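Local coordinates for DPS family protein (Vibrio cholerae O1 biovar El Tor, PDB 3IQ1) that probably binds iron and oxidises it, storing it in a hollow shell of twelve ferritin-like subunits as other Dps proteins do, at residues A5-G10 against T14-L19; N29-Y34 against S86-A91; I67-E72 against S137-D142; R73-T76 against R80-H83. All blocks are in the same frame, centred on the assembly; numbering follows the deposited sequence. Where two conformers were deposited one is given.

Contacts 2 and 3 lie nearest the centre of the chain, while contact 1 is peripheral and contact 4 only partly buried. Helix 13-43 serves contacts 1 and 2, and helix 49-76 serves contacts 3 and 4. Chemistry follows place. At the end of the bundle, contact 1 is mostly polar and has a bridging water; contact 2 sets a glutamine over a tyrosine ring; contact 3 joins leucine packing to a carboxylate-water bridge at a subunit boundary; contact 4 is apolar, built round a proline. I67 and L70 of contact 3 pack on Y30 of contact 2, and M82 of contact 4 meets Y88 of contact 2.

Contact 1. Residues A5-G10 against T14-L19; sequences ATNLIG and TQSQKL
N7 and S16 are the only two side chains that touch between residues 5-10 and 14-19, and they do so at their polar ends. The amide nitrogen of N7 comes up to the hydroxymethyl group of S16, with N7 ND2 3.1 Å from S16 OG and 3.3 Å from S16 CB. S16 OG is hydrogen-bonded to the carbonyl oxygen of D12, one turn back, and N7 OD1 accepts the backbone N-H of L11. The N7 side chain is turned so that CG sits between its own N and carbonyl carbon (chi1 60°). From there OD1 can lie over the turn that follows, where it also takes a weak bond from I9 N at 3.4 Å, while ND2 faces the helix.

The turn itself is type I, running from N7 to G10 and closed by G10 N to N7 O at 2.9 Å. G10 ends the turn with a positive phi (88°), a backbone shape that glycine readily takes. Within the turn, I9 O is hydrogen-bonded to R122 of the second subunit.

Nearer the start of the arm, T14 is joined to A5 through a water. That molecule donates to A5 O at 2.9 Å and accepts from T14 N at 3.1 Å, thus using a backbone N-H in the first turn of the helix. The whole is an N-terminal arm folded back by a beta turn against the start of the first long helix of a ferritin-like four-helix bundle.

Contact 2. Residues N29-Y34 against S86-A91; sequences NYQVFY and SGYLKA
Q31 and Y88 mark the closest backbone approach of two helices that run nearly at right angles: their CA atoms are 7.0 Å apart, the axes of the short segments pass at 9.0 Å, and their N-to-C directions differ by 103°. Residues 86-91 belong to the short helix 85-91 in the connection between the second and third long helices, a hallmark of the Dps fold, here laid across helix 13-43 of the ferritin-like bundle.

Most of the contact is Q31 lying over one face of the Y88 ring. Q31 CG stands 3.6 Å from the ring centroid in a CH-pi contact, displaced toward the CE2-CZ side, and CB continues the cover back toward CD2. The glutamine is bent at chi2, which turns its amide away from an extended course and brings it along the ring to the hydroxyl. The amide is not stacked flat: its plane stands 44° from that of the ring. I67 of helix 49-76 packs against Q31, and M35 of the third subunit touches both Q31 and Y88.

Beside this pair V32 makes a looser apolar contact, its CG2 4.3 Å from L89 CD2. L89 goes on to F85 of the third subunit, so the short helix also belongs to a subunit interface.

The buried tyrosine oxygen has partners for both of its roles. It can give its proton to the carbonyl oxygen of M82, and it accepts a fairly straight bond from the glutamine, Q31 NE2 to Y88 OH 3.0 Å with an N-H...O angle of 154°.

Contact 3. Residues I67-E72 against S137-D142; sequences IDELAE and SALMSD
D142 OD2 is held by two partners: a water that donates to it at 3.0 Å, and NH1 of R145 in the second subunit, which forms a salt bridge. The same water donates to E69 OE2 at 3.2 Å, and so ties the carboxylates of helix 49-76 and helix 134-158 together across the contact. The two acids stay apart, E69 OE1 and D142 OD2 being 5.4 Å from each other. The positive charge of R145, which makes a long, weak ion pair with E69 OE1, would ease what repulsion there is.

Next to this polar bridge L139 does most of the packing, and its two methyls divide the work. CD1 lies against the end of the glutamate, 3.5 Å from E69 CD, and touches E69 CG as well. CD2 reaches the backbone of the facing helix, 4.3 Å from L70 CA, and stands 4.5 Å from L70 CD1 in an apolar contact. E69 and L139 leave their helices toward each other, both with CG anti to the backbone N (chi1 -160° and -169°), and the two side chains slide past one another in opposite directions. E69 thereby lends its aliphatic part to the leucine while its carboxylate reaches the water.

Around this spot the bundle closes in: L70 goes on to L23 and Y30 of helix 13-43, and selenomethionine M140 packs on Q121 and I124 of helix 103-131. The contact thus joins two helices of the four-helix bundle along an edge where the second subunit abuts.

Contact 4. Residues R73-T76 against R80-H83; sequences RILT and RPMH
I74 and L75, in the last turn of helix 49-76, receive P81 of the loop that follows, and each does so with a different methyl. In I74 the gamma methyl CG2 is anti to the backbone N, while CG1 stands beside that N (chi1 -67°). This rotation aims CG2 at the R80-P81 peptide, 3.5 Å from P81 N and 3.6 Å from R80 C, with the ring carbon P81 CD a little farther off.

L75 reaches the same proline from beside it. Its CG lies anti to its carbonyl carbon (chi1 -72°), and chi2 near 158° carries CD2 to 3.6 Å from P81 CD. L75 CG meets P81 CG at 3.8 Å, and leucine and ring cross at about a right angle.

R80 points its CB away from the helix and is fully extended as far as NE. Its guanidinium forms a salt bridge with D99 of the third subunit.

The chain thus doubles back on the end of helix 49-76 as it heads for helix 85-91. On the bundle side, I74 packs on L23 and N24 of helix 13-43; L75 meets two other subunits, through W42 of the third and W152 of the second.

Contact 1. Residues A5-G10 against T14-L19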
loop_
_atom_site.group_PDB
_atom_site.type_symbol
_atom_site.label_atom_id
_atom_site.label_comp_id
_atom_site.label_asym_id
_atom_site.label_seq_id
_atom_site.Cartn_x
_atom_site.Cartn_y
_atom_site.Cartn_z
ATOM N N ALA B 5 47.682 0.092 -14.639
ATOM C CA ALA B 5 47.990 1.085 -13.596
ATOM C C ALA B 5 46.747 1.536 -12.827
ATOM O O ALA B 5 46.808 1.852 -11.642
ATOM C CB ALA B 5 48.657 2.323 -14.215
ATOM N N THR B 6 45.640 1.619 -13.567
ATOM C CA THR B 6 44.333 2.009 -12.986
ATOM C C THR B 6 43.322 0.946 -13.285
ATOM O O THR B 6 43.486 0.154 -14.187
ATOM C CB THR B 6 43.841 3.363 -13.486
ATOM O OG1 THR B 6 43.692 3.329 -14.920
ATOM C CG2 THR B 6 44.857 4.464 -13.126
ATOM N N ASN B 7 42.333 0.851 -12.413
ATOM C CA ASN B 7 41.299 -0.180 -12.530
ATOM C C ASN B 7 40.110 0.357 -13.336
ATOM O O ASN B 7 40.136 1.481 -13.811
ATOM C CB ASN B 7 40.924 -0.724 -11.174
ATOM C CG ASN B 7 40.403 0.310 -10.246
ATOM O OD1 ASN B 7 39.981 1.364 -10.659
ATOM N ND2 ASN B 7 40.484 0.030 -8.966
ATOM N N LEU B 8 39.088 -0.460 -13.489
ATOM C CA LEU B 8 37.943 -0.118 -14.345
ATOM C C LEU B 8 37.240 1.157 -13.890
ATOM O O LEU B 8 36.716 1.925 -14.731
ATOM C CB LEU B 8 36.951 -1.276 -14.428
ATOM C CG LEU B 8 37.501 -2.403 -15.326
ATOM C CD1 LEU B 8 36.582 -3.638 -15.219
ATOM C CD2 LEU B 8 37.720 -1.960 -16.803
ATOM N N ILE B 9 37.227 1.419 -12.587
ATOM C CA ILE B 9 36.559 2.610 -12.085
ATOM C C ILE B 9 37.498 3.833 -12.064
ATOM O O ILE B 9 37.089 4.916 -11.628
ATOM C CB ILE B 9 35.852 2.407 -10.712
ATOM C CG1 ILE B 9 36.868 2.116 -9.602
ATOM C CG2 ILE B 9 34.796 1.310 -10.861
ATOM C CD1 ILE B 9 36.237 2.206 -8.171
ATOM N N GLY B 10 38.725 3.667 -12.546
ATOM C CA GLY B 10 39.650 4.778 -12.680
ATOM C C GLY B 10 40.528 5.102 -11.474
ATOM O O GLY B 10 41.195 6.154 -11.464
ATOM N N THR B 14 47.097 -0.514 -7.397
ATOM C CA THR B 14 47.766 -0.978 -6.181
ATOM C C THR B 14 47.064 -0.531 -4.934
ATOM O O THR B 14 46.865 -1.308 -3.984
ATOM C CB THR B 14 49.223 -0.464 -6.118
ATOM O OG1 THR B 14 49.879 -0.943 -7.261
ATOM C CG2 THR B 14 49.930 -1.023 -4.886
ATOM N N GLN B 15 46.668 0.726 -4.911
ATOM C CA GLN B 15 46.008 1.247 -3.724
ATOM C C GLN B 15 44.647 0.617 -3.558
ATOM O O GLN B 15 44.209 0.343 -2.438
ATOM C CB GLN B 15 45.863 2.767 -3.808
ATOM C CG GLN B 15 47.168 3.491 -3.753
ATOM C CD GLN B 15 47.125 4.917 -4.308
ATOM O OE1 GLN B 15 46.077 5.468 -4.643
ATOM N NE2 GLN B 15 48.300 5.522 -4.378
ATOM N N SER B 16 43.968 0.344 -4.673
ATOM C CA SER B 16 42.666 -0.259 -4.623
ATOM C C SER B 16 42.764 -1.695 -4.105
ATOM O O SER B 16 41.906 -2.148 -3.331
ATOM C CB SER B 16 41.944 -0.208 -5.969
ATOM O OG SER B 16 41.668 1.137 -6.336
ATOM N N GLN B 17 43.814 -2.402 -4.526
ATOM C CA GLN B 17 43.978 -3.766 -4.050
ATOM C C GLN B 17 44.296 -3.807 -2.538
ATOM O O GLN B 17 43.829 -4.701 -1.822
ATOM C CB GLN B 17 45.023 -4.511 -4.866
ATOM C CG GLN B 17 45.149 -5.983 -4.451
ATOM C CD GLN B 17 43.837 -6.751 -4.671
ATOM O OE1 GLN B 17 43.280 -6.762 -5.824
ATOM N NE2 GLN B 17 43.302 -7.370 -3.566
ATOM N N LYS B 18 45.050 -2.838 -2.027
ATOM C CA LYS B 18 45.305 -2.770 -0.592
ATOM C C LYS B 18 44.003 -2.545 0.161
ATOM O O LYS B 18 43.732 -3.201 1.190
ATOM C CB LYS B 18 46.274 -1.642 -0.293
ATOM C CG LYS B 18 46.668 -1.494 1.179
ATOM C CD LYS B 18 47.906 -0.600 1.313
ATOM C CE LYS B 18 48.078 -0.041 2.720
ATOM N NZ LYS B 18 49.310 0.789 2.801
ATOM N N LEU B 19 43.204 -1.603 -0.344
ATOM C CA LEU B 19 41.874 -1.353 0.250
ATOM C C LEU B 19 40.985 -2.567 0.196
ATOM O O LEU B 19 40.324 -2.895 1.181
ATOM C CB LEU B 19 41.212 -0.140 -0.399
ATOM C CG LEU B 19 41.712 1.146 0.259
ATOM C CD1 LEU B 19 41.632 2.398 -0.674
ATOM C CD2 LEU B 19 41.121 1.358 1.712
HETATM O O HOH W 1 48.659 0.981 -9.633
#

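Contact 2. Residues N29-Y34 against S86-A91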
loop_
_atom_site.group_PDB
_atom_site.type_symbol
_atom_site.label_atom_id
_atom_site.label_comp_id
_atom_site.label_asym_id
_atom_site.label_seq_id
_atom_site.Cartn_x
_atom_site.Cartn_y
_atom_site.Cartn_z
ATOM N N ASN B 29 35.109 -10.726 9.238
ATOM C CA ASN B 29 34.590 -10.421 10.540
ATOM C C ASN B 29 33.074 -10.321 10.515
ATOM O O ASN B 29 32.410 -10.830 11.413
ATOM C CB ASN B 29 35.223 -9.159 11.080
ATOM C CG ASN B 29 36.655 -9.405 11.603
ATOM O OD1 ASN B 29 37.588 -8.619 11.272
ATOM N ND2 ASN B 29 36.846 -10.399 12.379
ATOM N N TYR B 30 32.518 -9.612 9.538
ATOM C CA TYR B 30 31.068 -9.549 9.421
ATOM C C TYR B 30 30.408 -10.897 9.364
ATOM O O TYR B 30 29.326 -11.103 9.942
ATOM C CB TYR B 30 30.609 -8.718 8.226
ATOM C CG TYR B 30 30.396 -7.259 8.459
ATOM C CD1 TYR B 30 31.415 -6.336 8.299
ATOM C CD2 TYR B 30 29.171 -6.783 8.832
ATOM C CE1 TYR B 30 31.216 -5.004 8.505
ATOM C CE2 TYR B 30 28.970 -5.402 9.019
ATOM C CZ TYR B 30 29.980 -4.542 8.883
ATOM O OH TYR B 30 29.743 -3.193 9.109
ATOM N N GLN B 31 30.997 -11.804 8.615
ATOM C CA GLN B 31 30.369 -13.083 8.306
ATOM C C GLN B 31 30.336 -13.930 9.596
ATOM O O GLN B 31 29.276 -14.489 9.945
ATOM C CB GLN B 31 31.101 -13.755 7.146
ATOM C CG GLN B 31 30.776 -13.139 5.791
ATOM C CD GLN B 31 29.453 -13.597 5.195
ATOM O OE1 GLN B 31 28.463 -13.751 5.929
ATOM N NE2 GLN B 31 29.395 -13.716 3.858
ATOM N N VAL B 32 31.469 -14.008 10.312
ATOM C CA VAL B 32 31.488 -14.706 11.594
ATOM C C VAL B 32 30.546 -14.064 12.603
ATOM O O VAL B 32 29.793 -14.759 13.296
ATOM C CB VAL B 32 32.906 -14.836 12.157
ATOM C CG1 VAL B 32 32.903 -15.543 13.563
ATOM C CG2 VAL B 32 33.813 -15.648 11.205
ATOM N N PHE B 33 30.495 -12.745 12.627
ATOM C CA PHE B 33 29.631 -12.045 13.546
ATOM C C PHE B 33 28.145 -12.291 13.221
ATOM O O PHE B 33 27.320 -12.452 14.137
ATOM C CB PHE B 33 29.989 -10.568 13.452
ATOM C CG PHE B 33 29.383 -9.679 14.526
ATOM C CD1 PHE B 33 29.498 -9.964 15.885
ATOM C CD2 PHE B 33 28.823 -8.484 14.160
ATOM C CE1 PHE B 33 29.023 -9.124 16.849
ATOM C CE2 PHE B 33 28.324 -7.606 15.142
ATOM C CZ PHE B 33 28.440 -7.927 16.499
ATOM N N TYR B 34 27.800 -12.254 11.930
ATOM C CA TYR B 34 26.463 -12.546 11.512
ATOM C C TYR B 34 26.033 -13.945 12.013
ATOM O O TYR B 34 24.919 -14.122 12.553
ATOM C CB TYR B 34 26.359 -12.463 9.997
ATOM C CG TYR B 34 25.065 -13.007 9.445
ATOM C CD1 TYR B 34 23.941 -12.187 9.328
ATOM C CD2 TYR B 34 24.972 -14.316 9.004
ATOM C CE1 TYR B 34 22.755 -12.677 8.789
ATOM C CE2 TYR B 34 23.777 -14.812 8.492
ATOM C CZ TYR B 34 22.672 -13.984 8.404
ATOM O OH TYR B 34 21.464 -14.438 7.908
ATOM N N SER B 86 35.503 -21.383 4.980
ATOM C CA SER B 86 36.912 -21.660 5.318
ATOM C C SER B 86 37.738 -20.394 5.259
ATOM O O SER B 86 38.543 -20.129 6.137
ATOM C CB SER B 86 37.517 -22.666 4.350
ATOM O OG SER B 86 36.889 -23.899 4.498
ATOM N N GLY B 87 37.526 -19.628 4.194
ATOM C CA GLY B 87 38.244 -18.361 4.006
ATOM C C GLY B 87 37.960 -17.389 5.134
ATOM O O GLY B 87 38.880 -16.803 5.693
ATOM N N TYR B 88 36.695 -17.237 5.489
ATOM C CA TYR B 88 36.326 -16.338 6.570
ATOM C C TYR B 88 36.914 -16.777 7.910
ATOM O O TYR B 88 37.397 -15.936 8.663
ATOM C CB TYR B 88 34.796 -16.202 6.685
ATOM C CG TYR B 88 34.049 -15.729 5.466
ATOM C CD1 TYR B 88 34.533 -14.698 4.703
ATOM C CD2 TYR B 88 32.812 -16.224 5.162
ATOM C CE1 TYR B 88 33.849 -14.235 3.592
ATOM C CE2 TYR B 88 32.131 -15.776 4.078
ATOM C CZ TYR B 88 32.629 -14.788 3.279
ATOM O OH TYR B 88 31.900 -14.264 2.210
ATOM N N LEU B 89 36.906 -18.070 8.223
ATOM C CA LEU B 89 37.474 -18.527 9.483
ATOM C C LEU B 89 38.990 -18.276 9.570
ATOM O O LEU B 89 39.505 -18.040 10.668
ATOM C CB LEU B 89 37.181 -19.997 9.681
ATOM C CG LEU B 89 35.745 -20.320 10.044
ATOM C CD1 LEU B 89 35.554 -21.830 10.053
ATOM C CD2 LEU B 89 35.317 -19.712 11.359
ATOM N N LYS B 90 39.693 -18.373 8.443
ATOM C CA LYS B 90 41.121 -18.068 8.399
ATOM C C LYS B 90 41.408 -16.604 8.668
ATOM O O LYS B 90 42.408 -16.280 9.302
ATOM C CB LYS B 90 41.716 -18.481 7.066
ATOM C CG LYS B 90 43.209 -18.436 7.006
ATOM C CD LYS B 90 43.715 -19.105 5.740
ATOM C CE LYS B 90 45.152 -18.688 5.403
ATOM N NZ LYS B 90 45.674 -19.500 4.245
ATOM N N ALA B 91 40.566 -15.729 8.160
ATOM C CA ALA B 91 40.816 -14.263 8.184
ATOM C C ALA B 91 40.226 -13.516 9.364
ATOM O O ALA B 91 40.724 -12.436 9.695
ATOM C CB ALA B 91 40.285 -13.605 6.893
#

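Contact 3. Residues I67-E72 against S137-D142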
loop_
_atom_site.group_PDB
_atom_site.type_symbol
_atom_site.label_atom_id
_atom_site.label_comp_id
_atom_site.label_asym_id
_atom_site.label_seq_id
_atom_site.Cartn_x
_atom_site.Cartn_y
_atom_site.Cartn_z
ATOM N N ILE B 67 26.924 -6.839 4.589
ATOM C CA ILE B 67 27.715 -7.866 3.966
ATOM C C ILE B 67 27.574 -7.806 2.441
ATOM O O ILE B 67 28.573 -7.850 1.708
ATOM C CB ILE B 67 27.332 -9.257 4.474
ATOM C CG1 ILE B 67 27.918 -9.474 5.874
ATOM C CG2 ILE B 67 27.868 -10.291 3.552
ATOM C CD1 ILE B 67 27.251 -10.654 6.632
ATOM N N ASP B 68 26.332 -7.626 2.000
ATOM C CA ASP B 68 26.016 -7.533 0.553
ATOM C C ASP B 68 26.776 -6.332 -0.066
ATOM O O ASP B 68 27.476 -6.468 -1.079
ATOM C CB ASP B 68 24.509 -7.308 0.347
ATOM C CG ASP B 68 23.611 -8.441 0.911
ATOM O OD1 ASP B 68 24.156 -9.500 1.269
ATOM O OD2 ASP B 68 22.336 -8.276 0.955
ATOM N N GLU B 69 26.667 -5.194 0.588
ATOM C CA GLU B 69 27.245 -3.931 0.105
ATOM C C GLU B 69 28.775 -3.974 0.140
ATOM O O GLU B 69 29.435 -3.419 -0.696
ATOM C CB GLU B 69 26.649 -2.680 0.796
ATOM C CG GLU B 69 26.827 -1.303 0.026
ATOM C CD GLU B 69 25.975 -0.112 0.553
ATOM O OE1 GLU B 69 26.060 0.993 -0.020
ATOM O OE2 GLU B 69 25.214 -0.271 1.520
ATOM N N LEU B 70 29.312 -4.645 1.141
ATOM C CA LEU B 70 30.746 -4.783 1.259
ATOM C C LEU B 70 31.357 -5.681 0.187
ATOM O O LEU B 70 32.338 -5.313 -0.458
ATOM C CB LEU B 70 31.037 -5.287 2.667
ATOM C CG LEU B 70 32.392 -5.429 3.196
ATOM C CD1 LEU B 70 33.205 -4.117 2.983
ATOM C CD2 LEU B 70 32.254 -5.760 4.726
ATOM N N ALA B 71 30.754 -6.851 -0.069
ATOM C CA ALA B 71 31.221 -7.699 -1.150
ATOM C C ALA B 71 31.138 -6.959 -2.496
ATOM O O ALA B 71 32.086 -7.063 -3.283
ATOM C CB ALA B 71 30.392 -9.001 -1.237
ATOM N N GLU B 72 30.072 -6.202 -2.708
ATOM C CA GLU B 72 29.897 -5.411 -3.956
ATOM C C GLU B 72 30.979 -4.317 -4.062
ATOM O O GLU B 72 31.466 -4.039 -5.162
ATOM C CB GLU B 72 28.544 -4.759 -4.015
ATOM C CG GLU B 72 27.434 -5.659 -4.189
ATOM C CD GLU B 72 26.163 -4.889 -4.423
ATOM O OE1 GLU B 72 26.001 -3.726 -3.889
ATOM O OE2 GLU B 72 25.346 -5.478 -5.129
ATOM N N SER B 137 35.409 5.399 1.318
ATOM C CA SER B 137 35.245 6.253 2.494
ATOM C C SER B 137 33.790 6.400 2.896
ATOM O O SER B 137 33.448 6.305 4.078
ATOM C CB SER B 137 35.815 7.650 2.221
ATOM O OG SER B 137 37.220 7.600 2.230
ATOM N N ALA B 138 32.948 6.674 1.917
ATOM C CA ALA B 138 31.545 6.949 2.134
ATOM C C ALA B 138 30.883 5.733 2.738
ATOM O O ALA B 138 30.033 5.848 3.560
ATOM C CB ALA B 138 30.859 7.348 0.801
ATOM N N LEU B 139 31.235 4.543 2.260
ATOM C CA LEU B 139 30.674 3.309 2.827
ATOM C C LEU B 139 31.051 3.143 4.289
ATOM O O LEU B 139 30.215 2.835 5.122
ATOM C CB LEU B 139 31.157 2.092 2.040
ATOM C CG LEU B 139 30.479 0.755 2.337
ATOM C CD1 LEU B 139 28.967 0.876 1.988
ATOM C CD2 LEU B 139 31.059 -0.471 1.592
HETATM N N MSE B 140 32.320 3.348 4.600
HETATM C CA MSE B 140 32.786 3.227 5.985
HETATM C C MSE B 140 32.080 4.241 6.876
HETATM O O MSE B 140 31.706 3.921 8.000
HETATM C CB MSE B 140 34.301 3.374 6.087
HETATM C CG MSE B 140 35.105 2.296 5.425
HETATM SE SE MSE B 140 34.821 0.492 5.907
HETATM C CE MSE B 140 33.399 0.136 4.616
ATOM N N SER B 141 31.879 5.461 6.360
ATOM C CA SER B 141 31.199 6.501 7.100
ATOM C C SER B 141 29.792 6.085 7.514
ATOM O O SER B 141 29.377 6.240 8.676
ATOM C CB SER B 141 31.183 7.784 6.296
ATOM O OG SER B 141 30.396 8.800 6.899
ATOM N N ASP B 142 29.077 5.539 6.549
ATOM C CA ASP B 142 27.730 5.030 6.797
ATOM C C ASP B 142 27.776 3.954 7.883
ATOM O O ASP B 142 26.958 3.970 8.812
ATOM C CB ASP B 142 27.114 4.431 5.546
ATOM C CG ASP B 142 26.694 5.473 4.523
ATOM O OD1 ASP B 142 26.669 6.678 4.832
ATOM O OD2 ASP B 142 26.310 5.070 3.442
HETATM O O HOH W 2 25.172 2.326 3.369
#

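Contact 4. Residues R73-T76 against R80-H83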
loop_
_atom_site.group_PDB
_atom_site.type_symbol
_atom_site.label_atom_id
_atom_site.label_comp_id
_atom_site.label_asym_id
_atom_site.label_seq_id
_atom_site.Cartn_x
_atom_site.Cartn_y
_atom_site.Cartn_z
ATOM N N ARG B 73 31.342 -3.692 -2.953
ATOM C CA ARG B 73 32.426 -2.678 -2.980
ATOM C C ARG B 73 33.757 -3.330 -3.392
ATOM O O ARG B 73 34.504 -2.775 -4.145
ATOM C CB ARG B 73 32.580 -1.949 -1.629
ATOM C CG ARG B 73 33.520 -0.777 -1.645
ATOM C CD ARG B 73 33.075 0.360 -2.565
ATOM N NE ARG B 73 34.161 1.263 -2.881
ATOM C CZ ARG B 73 34.138 2.121 -3.893
ATOM N NH1 ARG B 73 33.020 2.258 -4.606
ATOM N NH2 ARG B 73 35.185 2.892 -4.152
ATOM N N ILE B 74 34.048 -4.516 -2.868
ATOM C CA ILE B 74 35.249 -5.266 -3.235
ATOM C C ILE B 74 35.255 -5.560 -4.727
ATOM O O ILE B 74 36.263 -5.340 -5.432
ATOM C CB ILE B 74 35.384 -6.542 -2.375
ATOM C CG1 ILE B 74 35.660 -6.157 -0.897
ATOM C CG2 ILE B 74 36.464 -7.486 -2.970
ATOM C CD1 ILE B 74 35.399 -7.292 0.151
ATOM N N LEU B 75 34.119 -6.014 -5.242
ATOM C CA LEU B 75 33.986 -6.279 -6.692
ATOM C C LEU B 75 34.183 -4.970 -7.495
ATOM O O LEU B 75 34.740 -4.975 -8.581
ATOM C CB LEU B 75 32.594 -6.881 -6.968
ATOM C CG LEU B 75 32.401 -8.323 -6.496
ATOM C CD1 LEU B 75 30.898 -8.637 -6.305
ATOM C CD2 LEU B 75 33.096 -9.263 -7.473
ATOM N N THR B 76 33.687 -3.874 -6.957
ATOM C CA THR B 76 33.714 -2.565 -7.577
ATOM C C THR B 76 35.157 -2.086 -7.715
ATOM O O THR B 76 35.489 -1.453 -8.707
ATOM C CB THR B 76 32.812 -1.575 -6.793
ATOM O OG1 THR B 76 31.416 -1.974 -6.960
ATOM C CG2 THR B 76 32.916 -0.170 -7.305
ATOM N N ARG B 80 38.510 -9.684 -5.611
ATOM C CA ARG B 80 37.720 -10.870 -5.340
ATOM C C ARG B 80 37.176 -10.897 -3.912
ATOM O O ARG B 80 37.963 -10.959 -3.000
ATOM C CB ARG B 80 38.671 -12.082 -5.492
ATOM C CG ARG B 80 38.061 -13.433 -5.153
ATOM C CD ARG B 80 39.109 -14.514 -5.298
ATOM N NE ARG B 80 38.642 -15.874 -5.024
ATOM C CZ ARG B 80 38.437 -16.386 -3.809
ATOM N NH1 ARG B 80 38.578 -15.670 -2.703
ATOM N NH2 ARG B 80 38.005 -17.642 -3.706
ATOM N N PRO B 81 35.859 -10.891 -3.729
ATOM C CA PRO B 81 35.389 -11.017 -2.340
ATOM C C PRO B 81 35.541 -12.448 -1.841
ATOM O O PRO B 81 35.159 -13.379 -2.554
ATOM C CB PRO B 81 33.909 -10.764 -2.422
ATOM C CG PRO B 81 33.567 -10.877 -3.883
ATOM C CD PRO B 81 34.774 -10.794 -4.696
HETATM N N MSE B 82 36.049 -12.594 -0.634
HETATM C CA MSE B 82 36.063 -13.882 0.007
HETATM C C MSE B 82 34.617 -14.415 0.070
HETATM O O MSE B 82 33.708 -13.680 0.415
HETATM C CB MSE B 82 36.645 -13.781 1.400
HETATM C CG MSE B 82 37.816 -14.553 1.612
HETATM SE SE MSE B 82 38.431 -14.363 3.522
HETATM C CE MSE B 82 39.008 -12.749 3.348
ATOM N N HIS B 83 34.444 -15.679 -0.263
ATOM C CA HIS B 83 33.127 -16.270 -0.421
ATOM C C HIS B 83 33.098 -17.728 -0.013
ATOM O O HIS B 83 32.394 -18.538 -0.587
ATOM C CB HIS B 83 32.549 -16.024 -1.827
ATOM C CG HIS B 83 33.446 -16.456 -2.952
ATOM N ND1 HIS B 83 33.199 -17.563 -3.733
ATOM C CD2 HIS B 83 34.575 -15.907 -3.428
ATOM C CE1 HIS B 83 34.149 -17.660 -4.665
ATOM N NE2 HIS B 83 34.985 -16.658 -4.504
#